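Local coordinates for putative electron transport related protein (Corynebacterium diphtheriae, PDB 4PQ1) that probably acts as a thioredoxin-like thiol-disulfide oxidoreductase of the DsbF type, making or exchanging disulfide bonds in partner proteins, at residues T128-K133 and Q148-V153; G1-H6 and A138-R143; D35-A40 and T78-N83; S61-L66 and N99-P104; N83-S88 and S123-T128. All blocks are in the same frame, centred on the assembly; numbering follows the deposited sequence.

Contact 1: residues T128-K133 and Q148-V153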
# COMPACT_ATOMS: atom_id res chain seq x y z
N THR A 128 -1.38 2.01 -5.10
CA THR A 128 -0.20 1.37 -4.56
C THR A 128 0.93 2.37 -4.38
O THR A 128 1.28 3.09 -5.31
CB THR A 128 0.28 0.22 -5.44
OG1 THR A 128 -0.74 -0.78 -5.51
CG2 THR A 128 1.54 -0.39 -4.86
N ILE A 129 1.49 2.41 -3.18
CA ILE A 129 2.63 3.28 -2.92
C ILE A 129 3.85 2.49 -2.50
O ILE A 129 3.81 1.75 -1.51
CB ILE A 129 2.30 4.32 -1.85
CG1 ILE A 129 1.09 5.14 -2.29
CG2 ILE A 129 3.53 5.22 -1.62
CD1 ILE A 129 0.57 6.08 -1.25
N VAL A 130 4.93 2.63 -3.26
CA VAL A 130 6.17 1.94 -2.90
C VAL A 130 7.04 2.90 -2.09
O VAL A 130 7.46 3.92 -2.60
CB VAL A 130 6.95 1.46 -4.15
CG1 VAL A 130 8.17 0.66 -3.72
CG2 VAL A 130 6.07 0.60 -5.06
N LEU A 131 7.26 2.57 -0.82
CA LEU A 131 8.11 3.38 0.05
C LEU A 131 9.53 2.81 0.06
O LEU A 131 9.69 1.59 0.00
CB LEU A 131 7.56 3.41 1.47
CG LEU A 131 6.12 3.83 1.68
CD1 LEU A 131 5.77 3.74 3.16
CD2 LEU A 131 5.91 5.23 1.17
N ASP A 132 10.54 3.68 0.12
CA ASP A 132 11.93 3.20 0.19
C ASP A 132 12.27 2.91 1.64
O ASP A 132 11.39 2.91 2.49
CB ASP A 132 12.94 4.18 -0.45
CG ASP A 132 12.97 5.56 0.22
OD1 ASP A 132 12.66 5.67 1.43
OD2 ASP A 132 13.32 6.55 -0.47
N LYS A 133 13.55 2.72 1.95
CA LYS A 133 13.92 2.30 3.30
C LYS A 133 13.72 3.41 4.33
O LYS A 133 13.71 3.16 5.54
CB LYS A 133 15.38 1.83 3.32
CG LYS A 133 15.57 0.39 2.87
CD LYS A 133 17.04 0.03 2.90
CE LYS A 133 17.28 -1.40 2.47
NZ LYS A 133 18.70 -1.79 2.71
N GLN A 148 5.30 -6.76 -11.83
CA GLN A 148 6.51 -6.27 -12.46
C GLN A 148 6.57 -4.73 -12.39
O GLN A 148 7.67 -4.15 -12.36
CB GLN A 148 6.60 -6.77 -13.91
CG GLN A 148 8.01 -6.76 -14.52
CD GLN A 148 9.07 -7.37 -13.61
OE1 GLN A 148 9.83 -6.64 -12.96
NE2 GLN A 148 9.14 -8.69 -13.57
N ASP A 149 5.41 -4.07 -12.36
CA ASP A 149 5.33 -2.63 -12.06
C ASP A 149 6.11 -2.35 -10.79
O ASP A 149 6.99 -1.49 -10.74
CB ASP A 149 3.88 -2.17 -11.86
CG ASP A 149 3.10 -1.99 -13.16
OD1 ASP A 149 3.68 -1.52 -14.16
OD2 ASP A 149 1.89 -2.30 -13.16
N LEU A 150 5.79 -3.12 -9.76
CA LEU A 150 6.33 -2.91 -8.43
C LEU A 150 7.76 -3.38 -8.33
O LEU A 150 8.59 -2.69 -7.76
CB LEU A 150 5.48 -3.63 -7.40
CG LEU A 150 4.02 -3.16 -7.44
CD1 LEU A 150 3.20 -3.91 -6.42
CD2 LEU A 150 3.94 -1.67 -7.20
N ILE A 151 8.04 -4.55 -8.88
CA ILE A 151 9.38 -5.11 -8.81
C ILE A 151 10.41 -4.18 -9.46
O ILE A 151 11.48 -3.98 -8.93
CB ILE A 151 9.43 -6.51 -9.47
CG1 ILE A 151 8.90 -7.56 -8.48
CG2 ILE A 151 10.86 -6.88 -9.87
CD1 ILE A 151 8.68 -8.91 -9.11
N LYS A 152 10.06 -3.58 -10.60
CA LYS A 152 10.94 -2.66 -11.27
C LYS A 152 11.33 -1.51 -10.37
O LYS A 152 12.50 -1.13 -10.32
CB LYS A 152 10.30 -2.14 -12.55
CG LYS A 152 10.35 -3.16 -13.67
CD LYS A 152 9.92 -2.55 -14.99
CE LYS A 152 10.21 -3.52 -16.14
NZ LYS A 152 9.78 -2.98 -17.46
N VAL A 153 10.35 -0.96 -9.66
CA VAL A 153 10.63 0.07 -8.69
C VAL A 153 11.45 -0.52 -7.56
O VAL A 153 12.46 0.06 -7.14
CB VAL A 153 9.36 0.69 -8.09
CG1 VAL A 153 9.76 1.79 -7.09
CG2 VAL A 153 8.46 1.23 -9.19
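L150 sends its CD2 methyl from helix 147-156 onto strand 127-131, where T128 and V130 receive it. This is the tightly packed part of the contact. The L150 and T128 side chains meet tip to tip, with T128 CG2 3.6 Å from L150 CD2, because the threonine rotamer (chi1 -62°) sets CG2 anti to the backbone N and leaves OG1 beside that N, hydrogen-bonded to N50 ND2. V130 approaches the same leucine at a slant, its CG2 3.8 Å from L150 CD2, so a single methyl bears on two strand residues. V153 extends the packing one helical turn on: it and V130 pass side by side, pointing opposite ways, and V130 CG1 stands 3.9 Å from V153 CG1. Helix and strand segments run nearly parallel (19° apart), with their axes 9.8 Å apart at closest approach, the usual layer spacing when a helix packs on a beta sheet. The neighbouring strand 137-141 adds to the packing: F141 also meets L150, at the same CD2 methyl, and A139 touches V153. All four touching residues are buried. By contrast, on the far side of the helix Q148 and K152 face solvent, while D149, partly exposed, is held by a salt bridge to R143 and by the backbone N of T146. I129 and L131 turn to the opposite face of the sheet. Everything that meets between these two segments is a methyl or methine carbon, which implies that shape and exclusion of water, rather than directional bonds, fix the helix on the sheet here.

Contact 2: residues G1-H6 and A138-R143; sequences GTFQFH and AAVFLR
The N-terminal arm packs against one face of the central sheet by bringing F5 against V140 and L142, and F3 against V140, on and just after strand 137-141. F5 does most of the work. With CG anti to its own backbone N (chi1 -180°), the ring extends straight out from the arm toward the sheet, and its far end reaches two aliphatic side chains: F5 CE1 lies 3.9 Å from V140 CG1, and F5 CZ lies 3.7 Å from L142 CD1. The valine runs crosswise to the phenylalanine side chain, whereas the leucine comes at the ring from the opposite direction; both methyls approach obliquely to the ring plane. F3 touches more lightly, its CZ 4.3 Å from V140 CG2, so the two branches of V140 are shared between the two phenylalanines. Strand 137-141 belongs to the mixed sheet of the thioredoxin-like fold and runs antiparallel to strand 127-131. At its start A138 and A139 both face V130, a classic beta bulge, after which V140 points to the arm and F141 to the other face of the sheet. The arm itself has no regular strand, but its backbone is tied down by hydrogen bonds of F3 with P23 and of F5 with G118. The ring of F3 also meets Y16 edge-to-face. Within the arm, the backbone N of F5 sits 4.1 Å above one face of the F3 ring, displaced toward its rim.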
# COMPACT_ATOMS: atom_id res chain seq x y z
N GLY A 1 7.91 18.74 6.36
CA GLY A 1 8.92 17.73 6.08
C GLY A 1 8.38 16.36 5.69
O GLY A 1 9.14 15.52 5.20
N THR A 2 7.09 16.12 5.89
CA THR A 2 6.50 14.85 5.48
C THR A 2 6.04 14.92 4.02
O THR A 2 5.82 16.00 3.47
CB THR A 2 5.27 14.43 6.34
OG1 THR A 2 4.17 15.31 6.08
CG2 THR A 2 5.60 14.46 7.84
N PHE A 3 5.90 13.75 3.41
CA PHE A 3 5.39 13.60 2.05
C PHE A 3 4.08 14.35 1.79
O PHE A 3 3.16 14.31 2.61
CB PHE A 3 5.18 12.12 1.74
CG PHE A 3 4.72 11.85 0.34
CD1 PHE A 3 5.48 12.24 -0.74
CD2 PHE A 3 3.53 11.17 0.11
CE1 PHE A 3 5.08 11.98 -2.03
CE2 PHE A 3 3.11 10.91 -1.19
CZ PHE A 3 3.89 11.31 -2.27
N GLN A 4 4.02 15.02 0.65
CA GLN A 4 2.80 15.66 0.18
C GLN A 4 2.62 15.21 -1.26
O GLN A 4 3.53 15.35 -2.08
CB GLN A 4 2.88 17.19 0.25
CG GLN A 4 3.79 17.73 1.36
CD GLN A 4 4.33 19.13 1.05
OE1 GLN A 4 3.66 19.93 0.39
NE2 GLN A 4 5.55 19.41 1.51
N PHE A 5 1.46 14.63 -1.54
CA PHE A 5 1.15 14.16 -2.88
C PHE A 5 0.62 15.33 -3.70
O PHE A 5 -0.44 15.86 -3.42
CB PHE A 5 0.13 13.01 -2.83
CG PHE A 5 -0.25 12.47 -4.19
CD1 PHE A 5 0.62 11.65 -4.88
CD2 PHE A 5 -1.47 12.77 -4.75
CE1 PHE A 5 0.29 11.15 -6.13
CE2 PHE A 5 -1.81 12.28 -5.99
CZ PHE A 5 -0.94 11.46 -6.68
N HIS A 6 1.38 15.74 -4.70
CA HIS A 6 0.98 16.87 -5.52
C HIS A 6 0.33 16.36 -6.78
O HIS A 6 0.50 15.19 -7.13
CB HIS A 6 2.18 17.77 -5.87
CG HIS A 6 2.77 18.49 -4.70
ND1 HIS A 6 4.11 18.38 -4.36
CD2 HIS A 6 2.22 19.34 -3.80
CE1 HIS A 6 4.35 19.12 -3.29
NE2 HIS A 6 3.22 19.71 -2.93
N ALA A 138 8.70 6.24 -3.44
CA ALA A 138 9.52 6.22 -4.64
C ALA A 138 8.62 6.17 -5.86
O ALA A 138 9.02 6.51 -6.97
CB ALA A 138 10.45 5.02 -4.61
N ALA A 139 7.39 5.70 -5.64
CA ALA A 139 6.42 5.57 -6.72
C ALA A 139 5.01 5.55 -6.15
O ALA A 139 4.77 4.94 -5.11
CB ALA A 139 6.69 4.31 -7.54
N VAL A 140 4.10 6.25 -6.81
CA VAL A 140 2.68 6.15 -6.50
C VAL A 140 1.89 5.73 -7.73
O VAL A 140 1.99 6.36 -8.78
CB VAL A 140 2.11 7.47 -5.95
CG1 VAL A 140 0.59 7.32 -5.65
CG2 VAL A 140 2.91 7.93 -4.72
N PHE A 141 1.11 4.67 -7.60
CA PHE A 141 0.32 4.14 -8.70
C PHE A 141 -1.17 4.36 -8.45
O PHE A 141 -1.72 3.79 -7.50
CB PHE A 141 0.58 2.65 -8.91
CG PHE A 141 1.98 2.33 -9.38
CD1 PHE A 141 2.29 2.38 -10.73
CD2 PHE A 141 2.97 1.96 -8.48
CE1 PHE A 141 3.57 2.09 -11.17
CE2 PHE A 141 4.25 1.67 -8.92
CZ PHE A 141 4.56 1.73 -10.27
N LEU A 142 -1.80 5.18 -9.29
CA LEU A 142 -3.23 5.48 -9.16
C LEU A 142 -4.01 4.58 -10.12
O LEU A 142 -4.85 5.04 -10.90
CB LEU A 142 -3.51 6.95 -9.43
CG LEU A 142 -2.68 7.91 -8.56
CD1 LEU A 142 -2.91 9.36 -8.97
CD2 LEU A 142 -2.97 7.70 -7.06
N ARG A 143 -3.72 3.30 -10.04
CA ARG A 143 -4.24 2.33 -10.96
C ARG A 143 -3.87 0.98 -10.41
O ARG A 143 -3.02 0.89 -9.53
CB ARG A 143 -3.67 2.52 -12.37
CG ARG A 143 -2.15 2.45 -12.45
CD ARG A 143 -1.72 2.19 -13.89
NE ARG A 143 -0.27 2.22 -14.08
CZ ARG A 143 0.51 1.14 -14.06
NH1 ARG A 143 -0.01 -0.06 -13.86
NH2 ARG A 143 1.81 1.27 -14.26

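Contact 3: residues D35-A40 and T78-N83; sequences DSVSLA and TVVGIN
V80 receives both V37 and L39, and with them a two-stranded antiparallel hairpin, 28-30 with 36-38, is set against the main sheet of the thioredoxin-like fold. The two methyls of the valine are divided between the partners. V80 CG1, anti to the backbone N (chi1 175°), meets V37 head on: the side chains reach toward each other tip to tip, with V37 CG1 4.1 Å from V80 CG1. V80 CG2 is instead met by the end of L39, whose side chain runs across it. L39 starts a short 3-10 segment right after the strand, and its branched end swings toward V80 although its CB does not point there. Around this first shell the same residues fill in against neighbouring strands: V37 also rests on I106, L39 on V47 and L49, and V80 on L49. All three touching residues are buried. A second layer holds the backbones in place. V37 pairs with G29 across the hairpin and L39 with I27, while V80 bonds to V48 of the adjoining strand 46-52. On the opposite face of strand 77-83, V79 packs against Y103, and its backbone N is bonded to H70. Held from both sides in this way, the leucine branch that touches the valine is CD2: L39 CD2 lies 4.2 Å from V80 CG2.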
# COMPACT_ATOMS: atom_id res chain seq x y z
N ASP A 35 -4.29 -7.66 15.92
CA ASP A 35 -4.65 -6.55 16.80
C ASP A 35 -4.25 -5.20 16.20
O ASP A 35 -5.11 -4.37 15.90
CB ASP A 35 -4.00 -6.73 18.18
CG ASP A 35 -4.74 -7.73 19.05
OD1 ASP A 35 -5.94 -7.99 18.79
OD2 ASP A 35 -4.13 -8.25 20.01
N SER A 36 -2.95 -4.98 16.02
CA SER A 36 -2.48 -3.75 15.42
C SER A 36 -1.59 -4.03 14.22
O SER A 36 -1.08 -5.15 14.07
CB SER A 36 -1.72 -2.92 16.45
OG SER A 36 -0.75 -2.09 15.84
N VAL A 37 -1.43 -3.01 13.38
CA VAL A 37 -0.49 -3.03 12.25
C VAL A 37 0.18 -1.66 12.20
O VAL A 37 -0.49 -0.64 12.32
CB VAL A 37 -1.20 -3.31 10.91
CG1 VAL A 37 -0.23 -3.16 9.75
CG2 VAL A 37 -1.80 -4.71 10.91
N SER A 38 1.50 -1.63 12.02
CA SER A 38 2.26 -0.38 12.11
C SER A 38 3.47 -0.33 11.21
O SER A 38 4.30 -1.24 11.25
CB SER A 38 2.73 -0.17 13.54
OG SER A 38 3.45 -1.31 13.97
N LEU A 39 3.61 0.73 10.41
CA LEU A 39 4.79 0.85 9.54
C LEU A 39 6.08 0.88 10.36
O LEU A 39 7.13 0.45 9.90
CB LEU A 39 4.72 2.11 8.67
CG LEU A 39 3.68 2.13 7.56
CD1 LEU A 39 4.14 3.04 6.42
CD2 LEU A 39 3.33 0.72 7.05
N ALA A 40 5.98 1.36 11.60
CA ALA A 40 7.15 1.46 12.47
C ALA A 40 7.76 0.08 12.75
O ALA A 40 8.92 -0.02 13.15
CB ALA A 40 6.78 2.16 13.77
N THR A 78 8.08 -5.78 2.99
CA THR A 78 6.73 -6.29 3.18
C THR A 78 5.71 -5.49 2.38
O THR A 78 5.93 -4.31 2.09
CB THR A 78 6.31 -6.24 4.67
OG1 THR A 78 5.11 -6.99 4.87
CG2 THR A 78 6.05 -4.81 5.12
N VAL A 79 4.61 -6.13 2.01
CA VAL A 79 3.43 -5.40 1.57
C VAL A 79 2.59 -5.12 2.81
O VAL A 79 2.55 -5.93 3.73
CB VAL A 79 2.61 -6.20 0.52
CG1 VAL A 79 1.34 -5.45 0.13
CG2 VAL A 79 3.47 -6.48 -0.73
N VAL A 80 1.95 -3.95 2.85
CA VAL A 80 0.95 -3.66 3.88
C VAL A 80 -0.32 -3.15 3.23
O VAL A 80 -0.32 -2.12 2.56
CB VAL A 80 1.44 -2.61 4.88
CG1 VAL A 80 0.30 -2.25 5.83
CG2 VAL A 80 2.64 -3.14 5.63
N GLY A 81 -1.42 -3.87 3.42
CA GLY A 81 -2.66 -3.48 2.79
C GLY A 81 -3.36 -2.44 3.62
O GLY A 81 -3.22 -2.38 4.84
N ILE A 82 -4.11 -1.59 2.94
CA ILE A 82 -4.98 -0.65 3.64
C ILE A 82 -6.41 -0.94 3.15
O ILE A 82 -6.82 -0.48 2.08
CB ILE A 82 -4.57 0.81 3.38
CG1 ILE A 82 -3.14 1.03 3.87
CG2 ILE A 82 -5.53 1.79 4.06
CD1 ILE A 82 -2.61 2.41 3.57
N ASN A 83 -7.14 -1.70 3.93
CA ASN A 83 -8.49 -2.15 3.56
C ASN A 83 -9.48 -1.01 3.78
O ASN A 83 -9.70 -0.58 4.92
CB ASN A 83 -8.83 -3.40 4.38
CG ASN A 83 -10.26 -3.90 4.16
OD1 ASN A 83 -11.01 -4.04 5.11
ND2 ASN A 83 -10.63 -4.16 2.91

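Contact 4: residues S61-L66 and N99-P104; sequences SESDDL and NGITYP
The Y103 ring, whose hydroxyl end abuts L66, carries I101 CG2 on one face, 3.5 Å above the plane and over its centre. L66 crosses the end of the tyrosine: its CB is 3.4 Å from Y103 OH and 4.1 Å from Y103 CZ, while its carbonyl oxygen lies oblique to the ring. The ring of H70 meets the tyrosine too, with the planes about 50° apart. A chi1 of 58° folds Y103 CG between its own backbone N and carbonyl carbon, and this turns the ring toward helix 63-73. The hydroxyl reaches a water 2.6 Å from Y103 OH, and that water continues to S63 OG at 3.2 Å, a water-mediated link between the two hydroxyls. S63 OG also touches I101 CD1 at 3.4 Å, a van der Waals meeting of oxygen and methyl. I101 is brought here by the end of helix 89-98, where G100, with positive phi, is the C-prime residue of a Schellman motif. The turn thus packs the loop between helix 89-98 and strand 105-107 of the thioredoxin-like fold on the first turn of helix 63-73, the helix that follows the CxxC helix 57-61.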
# COMPACT_ATOMS: atom_id res chain seq x y z
N SER A 61 -8.47 -8.68 -8.91
CA SER A 61 -7.64 -8.94 -10.08
C SER A 61 -6.12 -8.84 -9.81
O SER A 61 -5.36 -9.69 -10.24
CB SER A 61 -8.04 -7.95 -11.18
OG SER A 61 -7.14 -7.96 -12.26
N GLU A 62 -5.69 -7.80 -9.08
CA GLU A 62 -4.27 -7.58 -8.85
C GLU A 62 -3.77 -8.24 -7.56
O GLU A 62 -2.63 -8.06 -7.16
CB GLU A 62 -3.96 -6.07 -8.81
CG GLU A 62 -4.49 -5.40 -7.56
CD GLU A 62 -3.95 -3.98 -7.31
OE1 GLU A 62 -4.32 -3.44 -6.25
OE2 GLU A 62 -3.18 -3.41 -8.13
N SER A 63 -4.64 -9.01 -6.92
CA SER A 63 -4.35 -9.53 -5.58
C SER A 63 -3.20 -10.53 -5.57
O SER A 63 -2.33 -10.48 -4.71
CB SER A 63 -5.61 -10.16 -4.97
OG SER A 63 -5.35 -10.74 -3.69
N ASP A 64 -3.21 -11.45 -6.54
CA ASP A 64 -2.17 -12.45 -6.63
C ASP A 64 -0.79 -11.82 -6.82
O ASP A 64 0.22 -12.31 -6.30
CB ASP A 64 -2.44 -13.41 -7.78
CG ASP A 64 -3.55 -14.41 -7.47
OD1 ASP A 64 -3.82 -14.66 -6.27
OD2 ASP A 64 -4.13 -14.95 -8.43
N ASP A 65 -0.76 -10.73 -7.59
CA ASP A 65 0.50 -10.08 -7.91
C ASP A 65 1.09 -9.41 -6.67
O ASP A 65 2.30 -9.47 -6.44
CB ASP A 65 0.29 -9.06 -9.03
CG ASP A 65 0.45 -9.69 -10.41
OD1 ASP A 65 0.51 -10.94 -10.51
OD2 ASP A 65 0.51 -8.94 -11.41
N LEU A 66 0.24 -8.80 -5.86
CA LEU A 66 0.71 -8.18 -4.64
C LEU A 66 1.26 -9.26 -3.71
O LEU A 66 2.23 -9.04 -3.00
CB LEU A 66 -0.41 -7.38 -3.97
CG LEU A 66 -0.88 -6.13 -4.72
CD1 LEU A 66 -2.23 -5.70 -4.20
CD2 LEU A 66 0.11 -5.01 -4.53
N ASN A 99 -7.74 -16.38 -0.42
CA ASN A 99 -6.82 -16.16 -1.53
C ASN A 99 -5.39 -16.30 -1.11
O ASN A 99 -4.49 -15.98 -1.87
CB ASN A 99 -7.08 -14.81 -2.17
CG ASN A 99 -8.40 -14.78 -2.93
OD1 ASN A 99 -8.46 -15.21 -4.08
ND2 ASN A 99 -9.46 -14.32 -2.27
N GLY A 100 -5.18 -16.81 0.11
CA GLY A 100 -3.84 -17.07 0.60
C GLY A 100 -2.97 -15.82 0.70
O GLY A 100 -1.77 -15.87 0.43
N ILE A 101 -3.58 -14.70 1.07
CA ILE A 101 -2.87 -13.46 1.30
C ILE A 101 -2.20 -13.52 2.66
O ILE A 101 -2.87 -13.65 3.68
CB ILE A 101 -3.82 -12.24 1.25
CG1 ILE A 101 -4.58 -12.17 -0.08
CG2 ILE A 101 -3.09 -10.96 1.57
CD1 ILE A 101 -3.74 -12.45 -1.30
N THR A 102 -0.87 -13.43 2.71
CA THR A 102 -0.20 -13.63 3.98
C THR A 102 0.37 -12.35 4.57
O THR A 102 0.98 -12.39 5.64
CB THR A 102 0.94 -14.65 3.86
OG1 THR A 102 1.96 -14.12 3.01
CG2 THR A 102 0.42 -15.94 3.27
N TYR A 103 0.17 -11.22 3.89
CA TYR A 103 0.65 -9.94 4.42
C TYR A 103 -0.43 -9.17 5.19
O TYR A 103 -1.63 -9.35 4.93
CB TYR A 103 1.23 -9.09 3.29
CG TYR A 103 0.30 -8.76 2.14
CD1 TYR A 103 -0.58 -7.68 2.22
CD2 TYR A 103 0.35 -9.49 0.96
CE1 TYR A 103 -1.41 -7.35 1.15
CE2 TYR A 103 -0.48 -9.17 -0.11
CZ TYR A 103 -1.35 -8.10 -0.00
OH TYR A 103 -2.17 -7.78 -1.05
N PRO A 104 -0.00 -8.32 6.14
CA PRO A 104 -0.99 -7.67 7.02
C PRO A 104 -1.72 -6.54 6.32
O PRO A 104 -1.20 -5.98 5.35
CB PRO A 104 -0.13 -7.14 8.16
CG PRO A 104 1.16 -6.79 7.49
CD PRO A 104 1.36 -7.80 6.38
O HOH W 1 -4.67 -8.51 -1.48

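Contact 5: residues N83-S88 and S123-T128; sequences NVRDYS and SVVPTT
Apolar packing comes first: V84 and V125 lie flank to flank with their side chains directed oppositely, V84 CG2 3.7 Å from V125 CG2. The valine rotamer at 84 (chi1 -54°) puts CG2 between its backbone N and carbonyl carbon, facing the other loop. R85 adds to this cover. Its chain bends at chi3 and passes alongside V125, leaving R85 NH1 3.8 Å from V125 CG2. Polar approaches are looser. S123 O lies at the edge of the guanidinium, near its plane, but 4.1 Å from R85 NH1, too far to count as a bond; the firm tie is the hydrogen bond from R85 NH2 to the carbonyl of A122. Other hydrogen bonds form within each segment. N83 ND2 donates to D86 OD2 over 2.8 Å at 162°, within the amide plane and onto the carboxylate's anti lone pair, and the same D86 oxygen takes the backbone N of Q54. Across the contact T127 OG1 donates to V124 O, 2.8 Å away, from above the carbonyl plane. V84 O accepts from the indole of W55. The peptide between V125 and P126 is cis, and V125 and P126 both touch C59, which is disulfide-bonded to C56. A cis-proline loop facing a CxxC pair at a helix start is the hallmark of the thioredoxin active-site region, and this contact ties that loop to the one after strand 77-83.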
# COMPACT_ATOMS: atom_id res chain seq x y z
N ASN A 83 -7.14 -1.70 3.93
CA ASN A 83 -8.49 -2.15 3.56
C ASN A 83 -9.48 -1.01 3.78
O ASN A 83 -9.70 -0.58 4.92
CB ASN A 83 -8.83 -3.40 4.38
CG ASN A 83 -10.26 -3.90 4.16
OD1 ASN A 83 -11.01 -4.04 5.11
ND2 ASN A 83 -10.63 -4.16 2.91
N VAL A 84 -10.02 -0.47 2.69
CA VAL A 84 -10.94 0.66 2.82
C VAL A 84 -12.37 0.26 2.35
O VAL A 84 -12.53 -0.64 1.54
CB VAL A 84 -10.45 1.90 2.02
CG1 VAL A 84 -9.00 2.27 2.45
CG2 VAL A 84 -10.51 1.66 0.52
N ARG A 85 -13.38 0.93 2.90
CA ARG A 85 -14.76 0.80 2.44
C ARG A 85 -15.30 -0.62 2.56
O ARG A 85 -16.31 -0.97 1.95
CB ARG A 85 -14.89 1.27 0.99
CG ARG A 85 -15.29 2.71 0.84
CD ARG A 85 -14.92 3.28 -0.53
NE ARG A 85 -14.18 4.51 -0.34
CZ ARG A 85 -13.36 5.07 -1.21
NH1 ARG A 85 -13.14 4.54 -2.40
NH2 ARG A 85 -12.75 6.20 -0.86
N ASP A 86 -14.62 -1.43 3.36
CA ASP A 86 -15.15 -2.71 3.77
C ASP A 86 -15.71 -2.54 5.17
O ASP A 86 -15.00 -2.74 6.17
CB ASP A 86 -14.08 -3.79 3.70
CG ASP A 86 -14.19 -4.63 2.44
OD1 ASP A 86 -15.33 -4.97 2.07
OD2 ASP A 86 -13.14 -4.95 1.83
N TYR A 87 -16.97 -2.14 5.24
CA TYR A 87 -17.62 -1.82 6.51
C TYR A 87 -17.99 -3.07 7.28
O TYR A 87 -18.24 -3.02 8.48
CB TYR A 87 -18.84 -0.95 6.27
CG TYR A 87 -18.49 0.30 5.52
CD1 TYR A 87 -17.61 1.24 6.06
CD2 TYR A 87 -19.00 0.55 4.25
CE1 TYR A 87 -17.26 2.39 5.36
CE2 TYR A 87 -18.66 1.70 3.55
CZ TYR A 87 -17.80 2.62 4.11
OH TYR A 87 -17.46 3.76 3.41
N SER A 88 -18.03 -4.19 6.58
CA SER A 88 -18.18 -5.46 7.27
C SER A 88 -16.82 -6.12 7.23
O SER A 88 -16.36 -6.57 6.18
CB SER A 88 -19.27 -6.34 6.63
OG SER A 88 -20.56 -5.86 6.99
N SER A 123 -10.47 8.70 -3.29
CA SER A 123 -11.36 8.20 -4.33
C SER A 123 -10.76 7.02 -5.11
O SER A 123 -11.48 6.26 -5.73
CB SER A 123 -11.69 9.31 -5.30
OG SER A 123 -10.48 9.83 -5.83
N VAL A 124 -9.44 6.88 -5.10
CA VAL A 124 -8.78 5.94 -6.00
C VAL A 124 -8.43 4.64 -5.31
O VAL A 124 -7.55 4.60 -4.46
CB VAL A 124 -7.51 6.56 -6.61
CG1 VAL A 124 -6.84 5.58 -7.61
CG2 VAL A 124 -7.83 7.90 -7.29
N VAL A 125 -9.14 3.57 -5.68
CA VAL A 125 -8.87 2.23 -5.16
C VAL A 125 -8.94 1.27 -6.34
O VAL A 125 -9.94 1.25 -7.05
CB VAL A 125 -9.88 1.80 -4.07
CG1 VAL A 125 -9.56 0.39 -3.58
CG2 VAL A 125 -9.84 2.75 -2.91
N PRO A 126 -7.88 0.47 -6.55
CA PRO A 126 -6.71 0.42 -5.68
C PRO A 126 -5.71 1.57 -5.93
O PRO A 126 -5.76 2.23 -6.97
CB PRO A 126 -6.09 -0.93 -6.03
CG PRO A 126 -6.40 -1.08 -7.49
CD PRO A 126 -7.74 -0.43 -7.71
N THR A 127 -4.87 1.82 -4.94
CA THR A 127 -3.70 2.70 -5.04
C THR A 127 -2.54 1.93 -4.45
O THR A 127 -2.70 1.24 -3.43
CB THR A 127 -3.88 4.04 -4.29
OG1 THR A 127 -4.82 4.86 -4.98
CG2 THR A 127 -2.50 4.82 -4.13
N THR A 128 -1.38 2.01 -5.10
CA THR A 128 -0.20 1.37 -4.56
C THR A 128 0.93 2.37 -4.38
O THR A 128 1.28 3.09 -5.31
CB THR A 128 0.28 0.22 -5.44
OG1 THR A 128 -0.74 -0.78 -5.51
CG2 THR A 128 1.54 -0.39 -4.86

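Overall arrangement
Contacts 1, 2, 3 and 5 all reach the one mixed sheet, and contact 4 joins it through the P104-G81 backbone pairing. Contact 2 joins the N-terminal segment to strand 137-141, late in the chain, enclosing contacts 3, 4 and 5 in sequence, while contact 1 crosses it. The centres of contacts 1 and 2 lie about 12 Å apart, and the two touch through the pairing of strands 127-131 and 137-141. Contacts 1 and 5 share T128, yet their centres sit about 19 Å apart on opposite sides of the chain's centre; contacts 3 and 5 share N83. L66 and L150 link contact 4 to contact 1, and E62 reaches P126 of contact 5. Contact 5 lies beside the C56-C59 disulfide.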